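DNA repair protein RAD7 (Saccharomyces cerevisiae, PDB 5ZB2) promotes global genome nucleotide excision repair of nontranscribing DNA as part of the GGR complex, this chain being its C-terminal part with the leucine-rich repeats. Local coordinates at residues Leu113-Leu118 with Glu141-Lys146; Gly135-Asn140 with Thr163-Asp168. All blocks are in the same frame, centred on the assembly; numbering follows the deposited sequence.

Contact 1 (Leu113-Leu118 with Glu141-Lys146); sequences LNHESL and EDTWEK
His-115 and Thr-143 join the first turns of two neighbouring helices, 115-124 and 141-150, in the leucine-rich repeat solenoid, where helices pack side by side. His-115 CA and Thr-143 CA, 6.4 Å apart, are the nearest such pair across the two segments. CG of His-115 stands opposite the backbone N (chi1 178°), which carries the imidazole across the groove. Its ND1-H then meets Thr-143 OG1 at 3.0 Å in an almost straight bond (170°), with the hydroxyl lying in the ring plane at the edge. Because OG1 also bonds to Asn-140 OD1, the hydroxyl is held from both the histidine and the residue capping its own helix; this is consistent with OG1 passing its proton on to the amide oxygen. CG2 of Thr-143 comes obliquely to His-115 ND1, out of the ring plane, at 3.2 Å, so the fit is tight. The aliphatic CD of Lys-146 flanks the imidazole edge at CE1. Deeper in, Leu-118 reaches between the helices and crosses the Trp-144 side chain at about a right angle, with Ile-139 also packing on both. CD2 of Leu-118 meets the benzo part of the indole obliquely, 3.7 Å from Trp-144 CZ3 and 3.9 Å from Trp-144 CE3.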
ATOM      1  N   LEU A 113       6.843   9.129  -6.326  1.00 33.04           N
ATOM      2  CA  LEU A 113       5.670   9.753  -5.729  1.00 35.97           C
ATOM      3  C   LEU A 113       4.567   9.878  -6.774  1.00 33.46           C
ATOM      4  O   LEU A 113       4.757  10.518  -7.811  1.00 34.03           O
ATOM      5  CB  LEU A 113       6.045  11.125  -5.168  1.00 35.65           C
ATOM      6  CG  LEU A 113       5.037  11.781  -4.221  1.00 39.76           C
ATOM      7  CD1 LEU A 113       5.733  12.791  -3.326  1.00 47.03           C
ATOM      8  CD2 LEU A 113       3.919  12.466  -4.981  1.00 43.33           C
ATOM      9  N   ASN A 114       3.417   9.261  -6.509  1.00 35.70           N
ATOM     10  CA  ASN A 114       2.314   9.241  -7.462  1.00 37.57           C
ATOM     11  C   ASN A 114       1.080   9.909  -6.860  1.00 37.99           C
ATOM     12  O   ASN A 114       1.107  10.456  -5.753  1.00 35.70           O
ATOM     13  CB  ASN A 114       2.009   7.808  -7.920  1.00 36.03           C
ATOM     14  CG  ASN A 114       1.414   6.930  -6.817  1.00 38.44           C
ATOM     15  OD1 ASN A 114       1.144   7.383  -5.698  1.00 35.67           O
ATOM     16  ND2 ASN A 114       1.196   5.660  -7.143  1.00 41.08           N
ATOM     17  N   HIS A 115      -0.008   9.859  -7.629  1.00 37.41           N
ATOM     18  CA  HIS A 115      -1.267  10.485  -7.239  1.00 40.91           C
ATOM     19  C   HIS A 115      -1.657  10.110  -5.812  1.00 40.99           C
ATOM     20  O   HIS A 115      -1.865  10.978  -4.959  1.00 39.00           O
ATOM     21  CB  HIS A 115      -2.354  10.069  -8.237  1.00 43.07           C
ATOM     22  CG  HIS A 115      -3.717  10.606  -7.926  1.00 52.48           C
ATOM     23  ND1 HIS A 115      -4.221  11.747  -8.514  1.00 54.00           N
ATOM     24  CD2 HIS A 115      -4.696  10.138  -7.115  1.00 61.41           C
ATOM     25  CE1 HIS A 115      -5.446  11.966  -8.068  1.00 51.73           C
ATOM     26  NE2 HIS A 115      -5.757  11.005  -7.217  1.00 53.04           N
ATOM     27  N   GLU A 116      -1.754   8.809  -5.537  1.00 40.96           N
ATOM     28  CA  GLU A 116      -2.174   8.363  -4.213  1.00 41.92           C
ATOM     29  C   GLU A 116      -1.189   8.815  -3.140  1.00 38.08           C
ATOM     30  O   GLU A 116      -1.598   9.221  -2.047  1.00 37.10           O
ATOM     31  CB  GLU A 116      -2.330   6.841  -4.207  1.00 39.84           C
ATOM     32  CG  GLU A 116      -2.725   6.250  -2.865  1.00 42.63           C
ATOM     33  CD  GLU A 116      -2.905   4.742  -2.928  1.00 44.92           C
ATOM     34  OE1 GLU A 116      -3.944   4.256  -2.442  1.00 46.37           O
ATOM     35  OE2 GLU A 116      -2.013   4.045  -3.466  1.00 41.36           O
ATOM     36  N   SER A 117       0.112   8.754  -3.433  1.00 38.46           N
ATOM     37  CA  SER A 117       1.112   9.187  -2.459  1.00 37.98           C
ATOM     38  C   SER A 117       0.937  10.660  -2.113  1.00 35.86           C
ATOM     39  O   SER A 117       1.006  11.043  -0.939  1.00 34.91           O
ATOM     40  CB  SER A 117       2.520   8.937  -3.000  1.00 35.06           C
ATOM     41  OG  SER A 117       2.710   7.578  -3.330  1.00 39.34           O
ATOM     42  N   LEU A 118       0.708  11.501  -3.124  1.00 36.39           N
ATOM     43  CA  LEU A 118       0.588  12.936  -2.889  1.00 37.33           C
ATOM     44  C   LEU A 118      -0.640  13.261  -2.046  1.00 37.74           C
ATOM     45  O   LEU A 118      -0.580  14.122  -1.161  1.00 34.26           O
ATOM     46  CB  LEU A 118       0.537  13.681  -4.224  1.00 36.77           C
ATOM     47  CG  LEU A 118       0.584  15.209  -4.164  1.00 38.60           C
ATOM     48  CD1 LEU A 118       1.835  15.706  -3.447  1.00 35.86           C
ATOM     49  CD2 LEU A 118       0.500  15.788  -5.572  1.00 37.49           C
ATOM     50  N   GLU A 141      -1.152  17.617 -14.283  1.00 39.67           N
ATOM     51  CA  GLU A 141      -1.688  18.913 -13.873  1.00 40.84           C
ATOM     52  C   GLU A 141      -2.974  18.756 -13.076  1.00 41.66           C
ATOM     53  O   GLU A 141      -3.209  19.496 -12.115  1.00 41.56           O
ATOM     54  CB  GLU A 141      -1.918  19.802 -15.097  1.00 41.84           C
ATOM     55  CG  GLU A 141      -2.788  19.193 -16.190  1.00 47.31           C
ATOM     56  CD  GLU A 141      -3.127  20.197 -17.290  1.00 51.44           C
ATOM     57  OE1 GLU A 141      -4.235  20.115 -17.858  1.00 55.40           O
ATOM     58  OE2 GLU A 141      -2.287  21.075 -17.582  1.00 48.39           O
ATOM     59  N   ASP A 142      -3.814  17.792 -13.452  1.00 44.14           N
ATOM     60  CA  ASP A 142      -5.084  17.616 -12.761  1.00 45.67           C
ATOM     61  C   ASP A 142      -4.883  17.124 -11.336  1.00 43.46           C
ATOM     62  O   ASP A 142      -5.653  17.493 -10.442  1.00 44.71           O
ATOM     63  CB  ASP A 142      -5.965  16.653 -13.551  1.00 48.85           C
ATOM     64  CG  ASP A 142      -6.310  17.188 -14.924  1.00 53.94           C
ATOM     65  OD1 ASP A 142      -7.315  17.922 -15.040  1.00 56.96           O
ATOM     66  OD2 ASP A 142      -5.567  16.888 -15.884  1.00 51.45           O
ATOM     67  N   THR A 143      -3.854  16.313 -11.095  1.00 39.32           N
ATOM     68  CA  THR A 143      -3.557  15.906  -9.727  1.00 38.75           C
ATOM     69  C   THR A 143      -3.046  17.083  -8.907  1.00 38.51           C
ATOM     70  O   THR A 143      -3.430  17.244  -7.742  1.00 39.63           O
ATOM     71  CB  THR A 143      -2.540  14.767  -9.721  1.00 38.49           C
ATOM     72  OG1 THR A 143      -3.059  13.667 -10.473  1.00 38.38           O
ATOM     73  CG2 THR A 143      -2.255  14.307  -8.297  1.00 39.16           C
ATOM     74  N   TRP A 144      -2.189  17.922  -9.498  1.00 37.28           N
ATOM     75  CA  TRP A 144      -1.727  19.115  -8.795  1.00 38.35           C
ATOM     76  C   TRP A 144      -2.905  19.943  -8.299  1.00 37.51           C
ATOM     77  O   TRP A 144      -2.920  20.397  -7.151  1.00 36.80           O
ATOM     78  CB  TRP A 144      -0.824  19.958  -9.702  1.00 36.99           C
ATOM     79  CG  TRP A 144       0.534  19.359  -9.928  1.00 37.35           C
ATOM     80  CD1 TRP A 144       1.106  19.051 -11.130  1.00 35.79           C
ATOM     81  CD2 TRP A 144       1.488  18.992  -8.924  1.00 35.98           C
ATOM     82  NE1 TRP A 144       2.358  18.518 -10.935  1.00 35.36           N
ATOM     83  CE2 TRP A 144       2.615  18.471  -9.590  1.00 34.83           C
ATOM     84  CE3 TRP A 144       1.498  19.054  -7.527  1.00 35.39           C
ATOM     85  CZ2 TRP A 144       3.737  18.014  -8.909  1.00 35.23           C
ATOM     86  CZ3 TRP A 144       2.618  18.598  -6.850  1.00 36.34           C
ATOM     87  CH2 TRP A 144       3.720  18.084  -7.543  1.00 35.63           C
ATOM     88  N   GLU A 145      -3.908  20.142  -9.156  1.00 40.25           N
ATOM     89  CA  GLU A 145      -5.085  20.908  -8.757  1.00 43.08           C
ATOM     90  C   GLU A 145      -5.749  20.295  -7.528  1.00 41.61           C
ATOM     91  O   GLU A 145      -6.058  21.001  -6.562  1.00 40.41           O
ATOM     92  CB  GLU A 145      -6.079  20.998  -9.915  1.00 47.58           C
ATOM     93  CG  GLU A 145      -7.336  21.791  -9.564  1.00 55.71           C
ATOM     94  CD  GLU A 145      -8.210  22.102 -10.768  1.00 63.53           C
ATOM     95  OE1 GLU A 145      -7.927  21.590 -11.873  1.00 64.63           O
ATOM     96  OE2 GLU A 145      -9.189  22.862 -10.604  1.00 78.16           O
ATOM     97  N   LYS A 146      -5.983  18.979  -7.550  1.00 40.28           N
ATOM     98  CA  LYS A 146      -6.616  18.331  -6.405  1.00 40.11           C
ATOM     99  C   LYS A 146      -5.791  18.520  -5.139  1.00 39.05           C
ATOM    100  O   LYS A 146      -6.342  18.748  -4.056  1.00 38.34           O
ATOM    101  CB  LYS A 146      -6.821  16.844  -6.681  1.00 42.66           C
ATOM    102  CG  LYS A 146      -7.858  16.545  -7.741  1.00 46.55           C
ATOM    103  CD  LYS A 146      -8.174  15.061  -7.795  1.00 63.34           C
ATOM    104  CE  LYS A 146      -9.101  14.728  -8.952  1.00 65.44           C
ATOM    105  NZ  LYS A 146      -8.453  14.965 -10.273  1.00 61.62           N
TER

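Contact 2 (Gly135-Asn140 with Thr163-Asp168); sequences GPFLIN and THRFTD
Two strand-to-helix loops of the solenoid run beside each other in the same direction, with Phe-137 CA 5.0 Å from Thr-163 CA and Asn-140 CA 5.5 Å from Arg-165 CA. The type I turn from Pro-136 to Ile-139 presents carbonyls to the second loop, and Arg-165 lies along them. Its CB rests against the carbonyl O of Ile-139, and the extended chain from CG to NE then brings the guanidinium back to Phe-137. There Arg-165 NH1 donates to Phe-137 O at 2.8 Å; the bond is bent (142°), with the donor tilted 22° from the carbonyl plane. CD of Arg-165 touches Phe-137 O at 3.3 Å. Thr-163 works through a bridging water. With OG1 swung opposite its backbone N (chi1 173°), the Thr-163 hydroxyl faces the first loop and donates from OG1 to water 1 at 2.7 Å, while the water donates to Ile-139 O and, at 2.6 Å, to Pro-136 O. Thr-163 OG1 also accepts from Arg-165 N at 3.3 Å, forming an ST turn. A valine here would probably leave the water without its donor and the Arg-165 amide without its acceptor, setting the second loop freer to shift. With neither loop in a regular strand at this point, the polar link depends on carbonyl oxygens of one being satisfied by an arginine and a threonine-held water of the other.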
ATOM      1  N   GLY A 135      11.576  16.598  -8.512  1.00 32.55           N
ATOM      2  CA  GLY A 135      11.435  15.479  -9.388  1.00 32.32           C
ATOM      3  C   GLY A 135      10.171  14.655  -9.321  1.00 32.00           C
ATOM      4  O   GLY A 135      10.237  13.517  -9.651  1.00 31.55           O
ATOM      5  N   PRO A 136       9.038  15.195  -8.909  1.00 31.48           N
ATOM      6  CA  PRO A 136       7.808  14.389  -8.899  1.00 30.90           C
ATOM      7  C   PRO A 136       7.218  14.329 -10.300  1.00 31.93           C
ATOM      8  O   PRO A 136       6.171  14.930 -10.542  1.00 30.54           O
ATOM      9  CB  PRO A 136       6.889  15.157  -7.951  1.00 32.57           C
ATOM     10  CG  PRO A 136       7.364  16.568  -8.023  1.00 31.82           C
ATOM     11  CD  PRO A 136       8.847  16.505  -8.263  1.00 32.03           C
ATOM     12  N   PHE A 137       7.887  13.637 -11.217  1.00 31.23           N
ATOM     13  CA  PHE A 137       7.511  13.700 -12.628  1.00 33.80           C
ATOM     14  C   PHE A 137       6.257  12.891 -12.953  1.00 31.97           C
ATOM     15  O   PHE A 137       5.760  12.991 -14.079  1.00 31.88           O
ATOM     16  CB  PHE A 137       8.674  13.235 -13.515  1.00 32.57           C
ATOM     17  CG  PHE A 137       9.006  11.769 -13.393  1.00 32.73           C
ATOM     18  CD1 PHE A 137       9.910  11.327 -12.439  1.00 32.19           C
ATOM     19  CD2 PHE A 137       8.441  10.839 -14.252  1.00 33.24           C
ATOM     20  CE1 PHE A 137      10.230   9.986 -12.331  1.00 34.78           C
ATOM     21  CE2 PHE A 137       8.760   9.490 -14.152  1.00 34.71           C
ATOM     22  CZ  PHE A 137       9.656   9.067 -13.190  1.00 33.95           C
ATOM     23  N   LEU A 138       5.724  12.107 -12.014  1.00 32.61           N
ATOM     24  CA  LEU A 138       4.509  11.346 -12.302  1.00 34.53           C
ATOM     25  C   LEU A 138       3.248  12.204 -12.210  1.00 34.83           C
ATOM     26  O   LEU A 138       2.247  11.895 -12.864  1.00 34.21           O
ATOM     27  CB  LEU A 138       4.384  10.158 -11.344  1.00 34.06           C
ATOM     28  CG  LEU A 138       5.412   9.025 -11.446  1.00 37.02           C
ATOM     29  CD1 LEU A 138       5.226   8.031 -10.307  1.00 31.59           C
ATOM     30  CD2 LEU A 138       5.316   8.302 -12.776  1.00 35.49           C
ATOM     31  N   ILE A 139       3.277  13.281 -11.426  1.00 33.38           N
ATOM     32  CA  ILE A 139       2.067  14.038 -11.117  1.00 34.89           C
ATOM     33  C   ILE A 139       1.665  14.871 -12.331  1.00 33.83           C
ATOM     34  O   ILE A 139       2.445  15.697 -12.820  1.00 32.95           O
ATOM     35  CB  ILE A 139       2.286  14.937  -9.891  1.00 34.60           C
ATOM     36  CG1 ILE A 139       2.930  14.163  -8.728  1.00 33.08           C
ATOM     37  CG2 ILE A 139       0.970  15.568  -9.456  1.00 35.76           C
ATOM     38  CD1 ILE A 139       2.081  13.039  -8.155  1.00 34.96           C
ATOM     39  N   ASN A 140       0.439  14.673 -12.811  1.00 35.02           N
ATOM     40  CA  ASN A 140      -0.083  15.475 -13.909  1.00 38.07           C
ATOM     41  C   ASN A 140      -0.830  16.694 -13.370  1.00 37.26           C
ATOM     42  O   ASN A 140      -1.113  16.810 -12.175  1.00 34.09           O
ATOM     43  CB  ASN A 140      -0.992  14.640 -14.817  1.00 37.87           C
ATOM     44  CG  ASN A 140      -2.241  14.142 -14.116  1.00 40.14           C
ATOM     45  OD1 ASN A 140      -2.647  14.668 -13.081  1.00 40.93           O
ATOM     46  ND2 ASN A 140      -2.865  13.118 -14.687  1.00 42.99           N
ATOM     47  N   THR A 163      10.179  18.988 -13.316  1.00 31.89           N
ATOM     48  CA  THR A 163       9.053  18.267 -13.909  1.00 32.47           C
ATOM     49  C   THR A 163       8.379  19.169 -14.929  1.00 32.71           C
ATOM     50  O   THR A 163       7.998  20.294 -14.595  1.00 31.46           O
ATOM     51  CB  THR A 163       8.049  17.821 -12.846  1.00 33.10           C
ATOM     52  OG1 THR A 163       6.899  17.261 -13.489  1.00 34.21           O
ATOM     53  CG2 THR A 163       7.617  18.992 -11.962  1.00 32.47           C
ATOM     54  N   HIS A 164       8.227  18.685 -16.163  1.00 30.36           N
ATOM     55  CA  HIS A 164       7.550  19.454 -17.196  1.00 33.49           C
ATOM     56  C   HIS A 164       6.040  19.246 -17.177  1.00 30.95           C
ATOM     57  O   HIS A 164       5.339  19.803 -18.027  1.00 31.12           O
ATOM     58  CB  HIS A 164       8.120  19.123 -18.587  1.00 35.98           C
ATOM     59  CG  HIS A 164       7.856  17.724 -19.055  1.00 36.88           C
ATOM     60  ND1 HIS A 164       6.584  17.217 -19.227  1.00 36.25           N
ATOM     61  CD2 HIS A 164       8.705  16.736 -19.425  1.00 37.02           C
ATOM     62  CE1 HIS A 164       6.663  15.972 -19.663  1.00 37.56           C
ATOM     63  NE2 HIS A 164       7.939  15.657 -19.791  1.00 37.78           N
ATOM     64  N   ARG A 165       5.526  18.474 -16.219  1.00 31.23           N
ATOM     65  CA  ARG A 165       4.095  18.262 -16.064  1.00 34.76           C
ATOM     66  C   ARG A 165       3.466  19.214 -15.054  1.00 31.67           C
ATOM     67  O   ARG A 165       2.254  19.147 -14.835  1.00 32.34           O
ATOM     68  CB  ARG A 165       3.815  16.810 -15.657  1.00 33.22           C
ATOM     69  CG  ARG A 165       3.931  15.824 -16.813  1.00 36.25           C
ATOM     70  CD  ARG A 165       3.822  14.378 -16.350  1.00 32.58           C
ATOM     71  NE  ARG A 165       3.883  13.446 -17.469  1.00 34.52           N
ATOM     72  CZ  ARG A 165       4.242  12.166 -17.369  1.00 32.83           C
ATOM     73  NH1 ARG A 165       4.592  11.652 -16.198  1.00 32.34           N
ATOM     74  NH2 ARG A 165       4.271  11.402 -18.451  1.00 33.72           N
ATOM     75  N   PHE A 166       4.257  20.085 -14.429  1.00 32.82           N
ATOM     76  CA  PHE A 166       3.729  21.191 -13.631  1.00 33.55           C
ATOM     77  C   PHE A 166       3.505  22.365 -14.580  1.00 31.68           C
ATOM     78  O   PHE A 166       4.424  23.134 -14.872  1.00 32.40           O
ATOM     79  CB  PHE A 166       4.681  21.550 -12.499  1.00 34.27           C
ATOM     80  CG  PHE A 166       4.083  22.471 -11.477  1.00 32.78           C
ATOM     81  CD1 PHE A 166       3.212  21.983 -10.519  1.00 34.63           C
ATOM     82  CD2 PHE A 166       4.388  23.824 -11.475  1.00 32.95           C
ATOM     83  CE1 PHE A 166       2.653  22.824  -9.570  1.00 35.62           C
ATOM     84  CE2 PHE A 166       3.833  24.673 -10.528  1.00 33.99           C
ATOM     85  CZ  PHE A 166       2.963  24.172  -9.576  1.00 33.69           C
ATOM     86  N   THR A 167       2.279  22.502 -15.064  1.00 31.64           N
ATOM     87  CA  THR A 167       1.968  23.414 -16.152  1.00 35.64           C
ATOM     88  C   THR A 167       1.520  24.772 -15.619  1.00 34.65           C
ATOM     89  O   THR A 167       1.350  24.977 -14.418  1.00 32.26           O
ATOM     90  CB  THR A 167       0.875  22.817 -17.036  1.00 37.34           C
ATOM     91  OG1 THR A 167      -0.345  22.741 -16.287  1.00 38.80           O
ATOM     92  CG2 THR A 167       1.272  21.415 -17.499  1.00 37.76           C
ATOM     93  N   ASP A 168       1.323  25.712 -16.546  1.00 35.58           N
ATOM     94  CA  ASP A 168       0.771  27.013 -16.178  1.00 37.58           C
ATOM     95  C   ASP A 168      -0.566  26.860 -15.462  1.00 38.12           C
ATOM     96  O   ASP A 168      -0.848  27.577 -14.494  1.00 38.20           O
ATOM     97  CB  ASP A 168       0.623  27.885 -17.427  1.00 38.03           C
ATOM     98  CG  ASP A 168       1.944  28.480 -17.882  1.00 38.18           C
ATOM     99  OD1 ASP A 168       2.753  28.875 -17.012  1.00 36.15           O
ATOM    100  OD2 ASP A 168       2.180  28.551 -19.108  1.00 37.87           O
TER
HETATM  101  O   HOH W   1       4.748  16.609 -11.948  1.00 32.47           O

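How the contacts relate
Contacts 1 and 2 lie side by side in the same solenoid, their centres 9 Å apart, and their segments alternate along the chain. Asn-140, the last residue of loop 135-140, directly precedes 141-146, the second segment of contact 1. This loop packs on both halves of contact 1: Ile-139 CD1 is 3.5 Å from Asn-114 C, and Ile-139 CG2 3.3 Å from Trp-144 CE2. Trp-144 in turn meets the Phe-166 ring edge-to-face, carrying the hydrophobic packing toward loop 163-168. A probable hydrogen bond, Glu-141 OE2 to Thr-167 OG1 at 2.9 Å, ties the helix start to that second loop. Bound 2-(2-methoxyethoxy)ethanol lies about 5 Å from the His-115 side chain and glycerol about 5 Å from the Phe-137 side chain, both probably from the crystallisation liquor.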